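Local coordinates for glycoside hydrolase family protein (Novosphingobium sp. PP1Y, PDB 6Q2F) that hydrolyses alpha-L-rhamnosides, probably releasing terminal L-rhamnose from glycosides, as a glycoside hydrolase with a sodium ion bound, at residues A171-T176 / V440-Y445; A719-L724 / W931-G936; H800-A805 / T827-S832. All blocks are in the same frame, centred on the assembly; numbering follows the deposited sequence.

Contact 1: A171-T176 / V440-Y445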
loop_
_atom_site.group_PDB
_atom_site.type_symbol
_atom_site.label_atom_id
_atom_site.label_comp_id
_atom_site.label_asym_id
_atom_site.label_seq_id
_atom_site.Cartn_x
_atom_site.Cartn_y
_atom_site.Cartn_z
ATOM N N ALA A 171 -3.245 -41.052 -14.099
ATOM C CA ALA A 171 -2.710 -39.951 -14.895
ATOM C C ALA A 171 -2.028 -38.921 -14.000
ATOM O O ALA A 171 -2.577 -38.503 -12.980
ATOM C CB ALA A 171 -3.833 -39.281 -15.693
ATOM N N SER A 172 -0.812 -38.554 -14.374
ATOM C CA SER A 172 -0.069 -37.538 -13.653
ATOM C C SER A 172 -0.797 -36.196 -13.731
ATOM O O SER A 172 -1.337 -35.839 -14.779
ATOM C CB SER A 172 1.339 -37.414 -14.239
ATOM O OG SER A 172 2.097 -38.596 -14.048
ATOM N N PRO A 173 -0.863 -35.452 -12.633
ATOM C CA PRO A 173 -1.337 -34.064 -12.700
ATOM C C PRO A 173 -0.433 -33.228 -13.587
ATOM O O PRO A 173 0.751 -33.553 -13.758
ATOM C CB PRO A 173 -1.264 -33.595 -11.239
ATOM C CG PRO A 173 -1.333 -34.837 -10.442
ATOM C CD PRO A 173 -0.609 -35.879 -11.251
ATOM N N PRO A 174 -0.944 -32.136 -14.155
ATOM C CA PRO A 174 -0.090 -31.269 -14.973
ATOM C C PRO A 174 1.157 -30.857 -14.213
ATOM O O PRO A 174 1.134 -30.662 -12.997
ATOM C CB PRO A 174 -0.983 -30.058 -15.260
ATOM C CG PRO A 174 -2.370 -30.551 -15.055
ATOM C CD PRO A 174 -2.301 -31.591 -13.989
ATOM N N GLY A 175 2.263 -30.743 -14.947
ATOM C CA GLY A 175 3.482 -30.173 -14.420
ATOM C C GLY A 175 3.840 -28.814 -15.001
ATOM O O GLY A 175 4.943 -28.340 -14.776
ATOM N N THR A 176 2.920 -28.195 -15.754
ATOM C CA THR A 176 3.192 -26.931 -16.428
ATOM C C THR A 176 3.387 -25.793 -15.433
ATOM O O THR A 176 2.585 -25.604 -14.515
ATOM C CB THR A 176 2.030 -26.565 -17.349
ATOM O OG1 THR A 176 1.576 -27.722 -18.042
ATOM C CG2 THR A 176 2.466 -25.498 -18.345
ATOM N N VAL A 440 -11.507 -40.828 -8.245
ATOM C CA VAL A 440 -10.197 -40.799 -7.679
ATOM C C VAL A 440 -9.520 -39.525 -8.118
ATOM O O VAL A 440 -9.387 -39.250 -9.276
ATOM C CB VAL A 440 -9.379 -41.998 -8.109
ATOM C CG1 VAL A 440 -8.050 -42.016 -7.407
ATOM C CG2 VAL A 440 -10.147 -43.257 -7.830
ATOM N N LEU A 441 -9.086 -38.776 -7.132
ATOM C CA LEU A 441 -8.451 -37.516 -7.337
ATOM C C LEU A 441 -6.989 -37.581 -7.000
ATOM O O LEU A 441 -6.624 -37.912 -5.905
ATOM C CB LEU A 441 -9.144 -36.526 -6.432
ATOM C CG LEU A 441 -8.954 -35.050 -6.574
ATOM C CD1 LEU A 441 -8.865 -34.701 -8.021
ATOM C CD2 LEU A 441 -10.138 -34.361 -5.972
ATOM N N ARG A 442 -6.162 -37.256 -7.969
ATOM C CA ARG A 442 -4.759 -37.240 -7.739
ATOM C C ARG A 442 -4.364 -35.780 -7.677
ATOM O O ARG A 442 -4.412 -35.071 -8.647
ATOM C CB ARG A 442 -3.980 -37.975 -8.807
ATOM C CG ARG A 442 -2.498 -37.958 -8.541
ATOM C CD ARG A 442 -1.734 -38.839 -9.492
ATOM N NE ARG A 442 -0.309 -38.714 -9.329
ATOM C CZ ARG A 442 0.574 -39.270 -10.130
ATOM N NH1 ARG A 442 0.175 -39.987 -11.150
ATOM N NH2 ARG A 442 1.855 -39.100 -9.915
ATOM N N LEU A 443 -3.965 -35.363 -6.495
ATOM C CA LEU A 443 -3.547 -33.996 -6.259
ATOM C C LEU A 443 -2.034 -33.907 -6.362
ATOM O O LEU A 443 -1.316 -34.780 -5.867
ATOM C CB LEU A 443 -4.011 -33.523 -4.882
ATOM C CG LEU A 443 -5.509 -33.644 -4.646
ATOM C CD1 LEU A 443 -5.832 -33.205 -3.224
ATOM C CD2 LEU A 443 -6.255 -32.796 -5.659
ATOM N N GLY A 444 -1.558 -32.849 -7.002
ATOM C CA GLY A 444 -0.141 -32.555 -7.013
ATOM C C GLY A 444 0.048 -31.063 -6.939
ATOM O O GLY A 444 -0.921 -30.322 -6.732
ATOM N N TYR A 445 1.283 -30.603 -7.085
ATOM C CA TYR A 445 1.521 -29.180 -7.236
ATOM C C TYR A 445 2.513 -28.947 -8.364
ATOM O O TYR A 445 3.248 -29.848 -8.790
ATOM C CB TYR A 445 2.019 -28.526 -5.930
ATOM C CG TYR A 445 3.424 -28.902 -5.509
ATOM C CD1 TYR A 445 4.539 -28.282 -6.082
ATOM C CD2 TYR A 445 3.637 -29.869 -4.525
ATOM C CE1 TYR A 445 5.828 -28.624 -5.689
ATOM C CE2 TYR A 445 4.916 -30.208 -4.120
ATOM C CZ TYR A 445 6.008 -29.588 -4.706
ATOM O OH TYR A 445 7.283 -29.937 -4.306
HETATM O O HOH W 1 2.019 -31.780 -10.479
#

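Contact 2: A719-L724 / W931-G936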
loop_
_atom_site.group_PDB
_atom_site.type_symbol
_atom_site.label_atom_id
_atom_site.label_comp_id
_atom_site.label_asym_id
_atom_site.label_seq_id
_atom_site.Cartn_x
_atom_site.Cartn_y
_atom_site.Cartn_z
ATOM N N ALA A 719 11.808 16.711 8.653
ATOM C CA ALA A 719 12.459 16.168 9.843
ATOM C C ALA A 719 11.834 16.710 11.124
ATOM O O ALA A 719 11.712 15.982 12.113
ATOM C CB ALA A 719 13.953 16.489 9.816
ATOM N N ARG A 720 11.456 17.993 11.143
ATOM C CA ARG A 720 10.857 18.549 12.352
ATOM C C ARG A 720 9.474 17.975 12.584
ATOM O O ARG A 720 9.087 17.695 13.723
ATOM C CB ARG A 720 10.775 20.075 12.279
ATOM C CG ARG A 720 12.113 20.729 12.315
ATOM C CD ARG A 720 12.005 22.230 12.497
ATOM N NE ARG A 720 13.325 22.821 12.610
ATOM C CZ ARG A 720 13.842 23.622 11.692
ATOM N NH1 ARG A 720 13.133 23.927 10.615
ATOM N NH2 ARG A 720 15.057 24.119 11.849
ATOM N N SER A 721 8.699 17.829 11.518
ATOM C CA SER A 721 7.373 17.252 11.648
ATOM C C SER A 721 7.470 15.809 12.115
ATOM O O SER A 721 6.719 15.380 12.996
ATOM C CB SER A 721 6.649 17.350 10.308
ATOM O OG SER A 721 6.445 18.704 9.961
ATOM N N SER A 722 8.405 15.051 11.530
ATOM C CA SER A 722 8.588 13.653 11.900
ATOM C C SER A 722 8.976 13.531 13.365
ATOM O O SER A 722 8.492 12.642 14.067
ATOM C CB SER A 722 9.672 13.017 11.023
ATOM O OG SER A 722 9.360 13.129 9.638
ATOM N N LEU A 723 9.855 14.427 13.841
ATOM C CA LEU A 723 10.298 14.371 15.234
ATOM C C LEU A 723 9.110 14.409 16.187
ATOM O O LEU A 723 8.952 13.523 17.044
ATOM C CB LEU A 723 11.262 15.527 15.533
ATOM C CG LEU A 723 11.533 15.739 17.023
ATOM C CD1 LEU A 723 12.368 14.577 17.618
ATOM C CD2 LEU A 723 12.170 17.103 17.315
ATOM N N LEU A 724 8.261 15.436 16.052
ATOM C CA LEU A 724 7.103 15.537 16.941
ATOM C C LEU A 724 6.164 14.355 16.743
ATOM O O LEU A 724 5.603 13.826 17.714
ATOM C CB LEU A 724 6.379 16.850 16.700
ATOM C CG LEU A 724 7.213 18.133 16.919
ATOM C CD1 LEU A 724 6.345 19.410 16.906
ATOM C CD2 LEU A 724 7.903 18.049 18.262
ATOM N N TRP A 931 3.975 25.264 17.454
ATOM C CA TRP A 931 5.313 24.931 16.978
ATOM C C TRP A 931 5.291 24.836 15.462
ATOM O O TRP A 931 4.450 24.139 14.895
ATOM C CB TRP A 931 5.816 23.616 17.573
ATOM C CG TRP A 931 6.089 23.660 19.035
ATOM C CD1 TRP A 931 5.449 24.421 19.968
ATOM C CD2 TRP A 931 7.084 22.904 19.747
ATOM N NE1 TRP A 931 5.984 24.191 21.217
ATOM C CE2 TRP A 931 6.984 23.262 21.108
ATOM C CE3 TRP A 931 8.059 21.975 19.360
ATOM C CZ2 TRP A 931 7.811 22.721 22.086
ATOM C CZ3 TRP A 931 8.882 21.429 20.334
ATOM C CH2 TRP A 931 8.753 21.803 21.685
ATOM N N HIS A 932 6.203 25.552 14.808
ATOM C CA HIS A 932 6.195 25.655 13.358
ATOM C C HIS A 932 7.323 24.822 12.778
ATOM O O HIS A 932 8.495 25.118 13.049
ATOM C CB HIS A 932 6.343 27.112 12.918
ATOM C CG HIS A 932 5.244 28.003 13.387
ATOM N ND1 HIS A 932 4.019 28.071 12.756
ATOM C CD2 HIS A 932 5.201 28.902 14.402
ATOM C CE1 HIS A 932 3.266 28.966 13.375
ATOM N NE2 HIS A 932 3.958 29.482 14.376
ATOM N N PRO A 933 7.043 23.784 11.989
ATOM C CA PRO A 933 8.151 22.986 11.428
ATOM C C PRO A 933 8.951 23.715 10.361
ATOM O O PRO A 933 10.083 23.292 10.077
ATOM C CB PRO A 933 7.447 21.739 10.864
ATOM C CG PRO A 933 6.007 22.148 10.678
ATOM C CD PRO A 933 5.730 23.135 11.802
ATOM N N GLU A 934 8.405 24.776 9.746
ATOM C CA GLU A 934 9.186 25.561 8.789
ATOM C C GLU A 934 10.441 26.111 9.438
ATOM O O GLU A 934 11.497 26.179 8.805
ATOM C CB GLU A 934 8.372 26.726 8.218
ATOM C CG GLU A 934 7.289 26.368 7.204
ATOM C CD GLU A 934 5.994 25.918 7.864
ATOM O OE1 GLU A 934 6.022 25.638 9.078
ATOM O OE2 GLU A 934 4.963 25.836 7.169
ATOM N N THR A 935 10.341 26.525 10.697
ATOM C CA THR A 935 11.381 27.309 11.342
ATOM C C THR A 935 11.977 26.646 12.562
ATOM O O THR A 935 13.079 27.028 12.967
ATOM C CB THR A 935 10.829 28.672 11.775
ATOM O OG1 THR A 935 9.750 28.469 12.690
ATOM C CG2 THR A 935 10.325 29.480 10.563
ATOM N N GLY A 936 11.281 25.693 13.175
ATOM C CA GLY A 936 11.765 25.125 14.413
ATOM C C GLY A 936 11.550 26.012 15.607
ATOM O O GLY A 936 12.196 25.807 16.639
#

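Contact 3: H800-A805 / T827-S832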
loop_
_atom_site.group_PDB
_atom_site.type_symbol
_atom_site.label_atom_id
_atom_site.label_comp_id
_atom_site.label_asym_id
_atom_site.label_seq_id
_atom_site.Cartn_x
_atom_site.Cartn_y
_atom_site.Cartn_z
ATOM N N HIS A 800 -19.428 -11.052 9.713
ATOM C CA HIS A 800 -19.016 -12.446 9.763
ATOM C C HIS A 800 -17.882 -12.529 10.770
ATOM O O HIS A 800 -16.821 -11.932 10.569
ATOM C CB HIS A 800 -18.552 -12.965 8.402
ATOM C CG HIS A 800 -19.641 -13.074 7.381
ATOM N ND1 HIS A 800 -20.331 -11.981 6.902
ATOM C CD2 HIS A 800 -20.136 -14.145 6.721
ATOM C CE1 HIS A 800 -21.213 -12.375 6.004
ATOM N NE2 HIS A 800 -21.113 -13.684 5.873
HETATM N N MSE A 801 -18.105 -13.273 11.841
HETATM C CA MSE A 801 -17.130 -13.361 12.904
HETATM C C MSE A 801 -16.969 -14.796 13.372
HETATM O O MSE A 801 -17.929 -15.551 13.507
HETATM C CB MSE A 801 -17.534 -12.461 14.070
HETATM C CG MSE A 801 -16.490 -12.365 15.171
HETATM SE SE MSE A 801 -17.161 -11.263 16.611
HETATM C CE MSE A 801 -17.209 -9.577 15.677
ATOM N N THR A 802 -15.727 -15.155 13.626
ATOM C CA THR A 802 -15.397 -16.505 14.019
ATOM C C THR A 802 -15.625 -16.685 15.528
ATOM O O THR A 802 -15.671 -15.717 16.305
ATOM C CB THR A 802 -13.957 -16.780 13.596
ATOM O OG1 THR A 802 -13.757 -18.177 13.438
ATOM C CG2 THR A 802 -12.987 -16.214 14.605
ATOM N N LEU A 803 -15.820 -17.938 15.941
ATOM C CA LEU A 803 -16.011 -18.195 17.362
ATOM C C LEU A 803 -14.803 -17.722 18.156
ATOM O O LEU A 803 -14.949 -17.115 19.219
ATOM C CB LEU A 803 -16.283 -19.682 17.617
ATOM C CG LEU A 803 -16.424 -20.025 19.109
ATOM C CD1 LEU A 803 -17.545 -19.214 19.760
ATOM C CD2 LEU A 803 -16.669 -21.510 19.310
ATOM N N ALA A 804 -13.601 -17.969 17.633
ATOM C CA ALA A 804 -12.377 -17.542 18.301
ATOM C C ALA A 804 -12.360 -16.032 18.524
ATOM O O ALA A 804 -11.972 -15.556 19.595
ATOM C CB ALA A 804 -11.154 -17.967 17.478
ATOM N N ALA A 805 -12.753 -15.256 17.512
ATOM C CA ALA A 805 -12.814 -13.812 17.703
ATOM C C ALA A 805 -13.908 -13.464 18.692
ATOM O O ALA A 805 -13.715 -12.623 19.572
ATOM C CB ALA A 805 -13.053 -13.089 16.371
ATOM N N THR A 827 -20.602 -17.377 11.498
ATOM C CA THR A 827 -19.160 -17.493 11.359
ATOM C C THR A 827 -18.806 -17.839 9.916
ATOM O O THR A 827 -19.571 -18.531 9.238
ATOM C CB THR A 827 -18.585 -18.571 12.276
ATOM O OG1 THR A 827 -17.203 -18.771 11.952
ATOM C CG2 THR A 827 -19.314 -19.924 12.105
ATOM N N PRO A 828 -17.655 -17.359 9.435
ATOM C CA PRO A 828 -17.171 -17.774 8.105
ATOM C C PRO A 828 -16.388 -19.078 8.103
ATOM O O PRO A 828 -16.015 -19.551 7.019
ATOM C CB PRO A 828 -16.252 -16.617 7.705
ATOM C CG PRO A 828 -15.639 -16.227 9.010
ATOM C CD PRO A 828 -16.784 -16.326 10.031
ATOM N N SER A 829 -16.115 -19.654 9.271
ATOM C CA SER A 829 -15.193 -20.773 9.422
ATOM C C SER A 829 -15.936 -22.045 9.827
ATOM O O SER A 829 -17.023 -21.996 10.404
ATOM C CB SER A 829 -14.124 -20.428 10.468
ATOM O OG SER A 829 -13.291 -21.535 10.751
ATOM N N ASN A 830 -15.336 -23.197 9.494
ATOM C CA ASN A 830 -15.801 -24.513 9.932
ATOM C C ASN A 830 -15.205 -24.930 11.269
ATOM O O ASN A 830 -15.569 -25.996 11.785
ATOM C CB ASN A 830 -15.436 -25.588 8.906
ATOM C CG ASN A 830 -16.420 -25.679 7.776
ATOM O OD1 ASN A 830 -17.589 -25.341 7.930
ATOM N ND2 ASN A 830 -15.952 -26.169 6.623
ATOM N N THR A 831 -14.285 -24.135 11.827
ATOM C CA THR A 831 -13.559 -24.561 13.020
ATOM C C THR A 831 -14.513 -24.916 14.159
ATOM O O THR A 831 -14.412 -25.995 14.760
ATOM C CB THR A 831 -12.575 -23.469 13.442
ATOM O OG1 THR A 831 -11.521 -23.399 12.476
ATOM C CG2 THR A 831 -11.967 -23.766 14.840
ATOM N N SER A 832 -15.473 -24.036 14.448
ATOM C CA SER A 832 -16.351 -24.292 15.582
ATOM C C SER A 832 -17.275 -25.480 15.321
ATOM O O SER A 832 -17.543 -26.262 16.243
ATOM C CB SER A 832 -17.140 -23.030 15.944
ATOM O OG SER A 832 -17.860 -22.507 14.842
HETATM O O HOH W 2 -15.758 -20.527 14.009
#

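Contact 1: A171-T176 / V440-Y445
In a four-stranded antiparallel sheet, strand 436-447 lies between strands 151-160 and 206-217, and its Arg-442 rises to meet a proline-rich loop at Pro-173. The arginine leaves the strand with CG anti to the backbone N (chi1 -180°) and stays extended as far as NE, which carries the chain from CG outward past Pro-173 and puts the guanidinium beside Ser-172. The Pro-173 ring crosses this side chain at about a right angle. Pro-173 CD sits over one face of the guanidinium, off centre toward its rim, 3.4 Å from Arg-442 NE. Lower down, Pro-173 CG rests 3.8 Å from Arg-442 CG. Ser-172 CA covers the same guanidinium face, 3.5 Å from Arg-442 NH1. No direct hydrogen bond joins the two segments; the cation is paired outside them, through a salt bridge from Arg-442 NH2 to Glu-208 OE2 on strand 206-217 and a weak bond from NH1 to Leu-170 O. With a leucine here, Glu-208 would probably lose its cationic mate and Pro-173 CD the flat surface it lies on. Gly-444 also suits the loop, since a CB on it would point at the proline ring; Pro-173 CG is 4.0 Å from Gly-444 N. Farther along, one water spans the gap, donating to Pro-174 O at 2.9 Å and to Tyr-445 O at 2.8 Å.

Contact 2: A719-L724 / W931-G936
Arg-720 NH1 donates to Pro-933 O over 3.2 Å in a nearly straight bond (164°), with the oxygen at the edge of the guanidinium and close to its plane; the donor stands above the carbonyl plane. With CG anti to the carbonyl carbon (chi1 -68°), the extended chain carries the guanidinium to the turn. The other two nitrogens also end on backbone oxygens: NE on Phe-46 O and NH2 on Lys-47 O. One cation ties helix 712-726 to the beta-hairpin turn between strands 926-932 and 937-946 and to the end of helix 42-47. The turn, closed by Gly-936 N to His-932 O at 2.8 Å, passes over one guanidinium face, bringing Gly-936 CA within 3.3 Å of Arg-720 NE. Ser-721 OG, bonded to Tyr-717 O of its own helix, meets the proline ring at Pro-933 CB, 3.3 Å away. One turn on, Leu-724 crosses the Trp-931 indole at about a right angle, with Leu-724 CD1 3.9 Å from Trp-931 CE3. Phe-963 of strand 961-967 touches Ser-721, Leu-724 and Trp-931, Phe-46 of helix 42-47 packs on Leu-724 and Trp-931, and Phe-668 of helix 657-670 reaches Ser-721.

Contact 3: H800-A805 / T827-S832
Thr-827 lies against the backbone of Met-801 (a selenomethionine) and Thr-802, where two loops of an alpha/beta domain meet: one runs from strand 788-794 to helix 803-814, the other follows strand 818-820, its parallel neighbour in the sheet. At the root of the side chain, Thr-827 CA points its hydrogen at Met-801 O, a CA-H...O contact of 3.1 Å with 136° at the hydrogen. Thr-827 CB stands 3.3 Å from the same oxygen, which also accepts from Trp-841 NE1 of helix 838-848. At the tip, Thr-827 OG1 lies 3.6 Å from Thr-802 CA. Its position anti to the backbone N (chi1 172°) carries Thr-827 OG1 forward along its own chain to accept from Ser-829 N at 3.0 Å, almost in line (169°), forming an ST turn. The same hydroxyl is hydrogen-bonded to a water 3.1 Å from Thr-827 OG1. That water accepts from Leu-803 N, 3.2 Å away in the first turn of helix 803-814, and is also bonded to Ser-832 OG of helix 831-834.

Beside these bonds, carbons meet in van der Waals contact: Pro-828 CD packs on Met-801 C, 3.7 Å away, while Leu-803 CD2 meets Ser-832 CB at 3.7 Å. Separately, Ser-829 OG accepts from Thr-831 N, a capping bond ahead of helix 831-834, and is itself hydrogen-bonded to Asp-552 OD1 of helix 543-575, whose other oxygen takes Asn-830 N. Thr-802, at the N-cap of helix 803-814, makes no side-chain capping bond; the water takes the Leu-803 amide. With no direct hydrogen bond between the segments, their polar link runs through this shared molecule and the weaker, bent CA-H...O contact.

In the fold
Three separate parts of a long, multidomain chain are involved. Contacts 1 and 2 lie on opposite sides of the chain's centre, their centres 61 Å apart; contact 3 is 32 Å from contact 1 and 46 Å from contact 2, centre to centre. None touches another: even contacts 1 and 3 keep about 16 Å between nearest atoms. Along the chain, contact 1 closes first, and contact 3 is nested inside the loop closed by contact 2. Eight parallel strands form a (beta/alpha)8 barrel, where Asp-503, Ser-504, Glu-583, Glu-586 and Glu-644 bind sodium and where the active site probably lies, as in other glycoside hydrolases of this fold. None of these ligands belongs to the contacts.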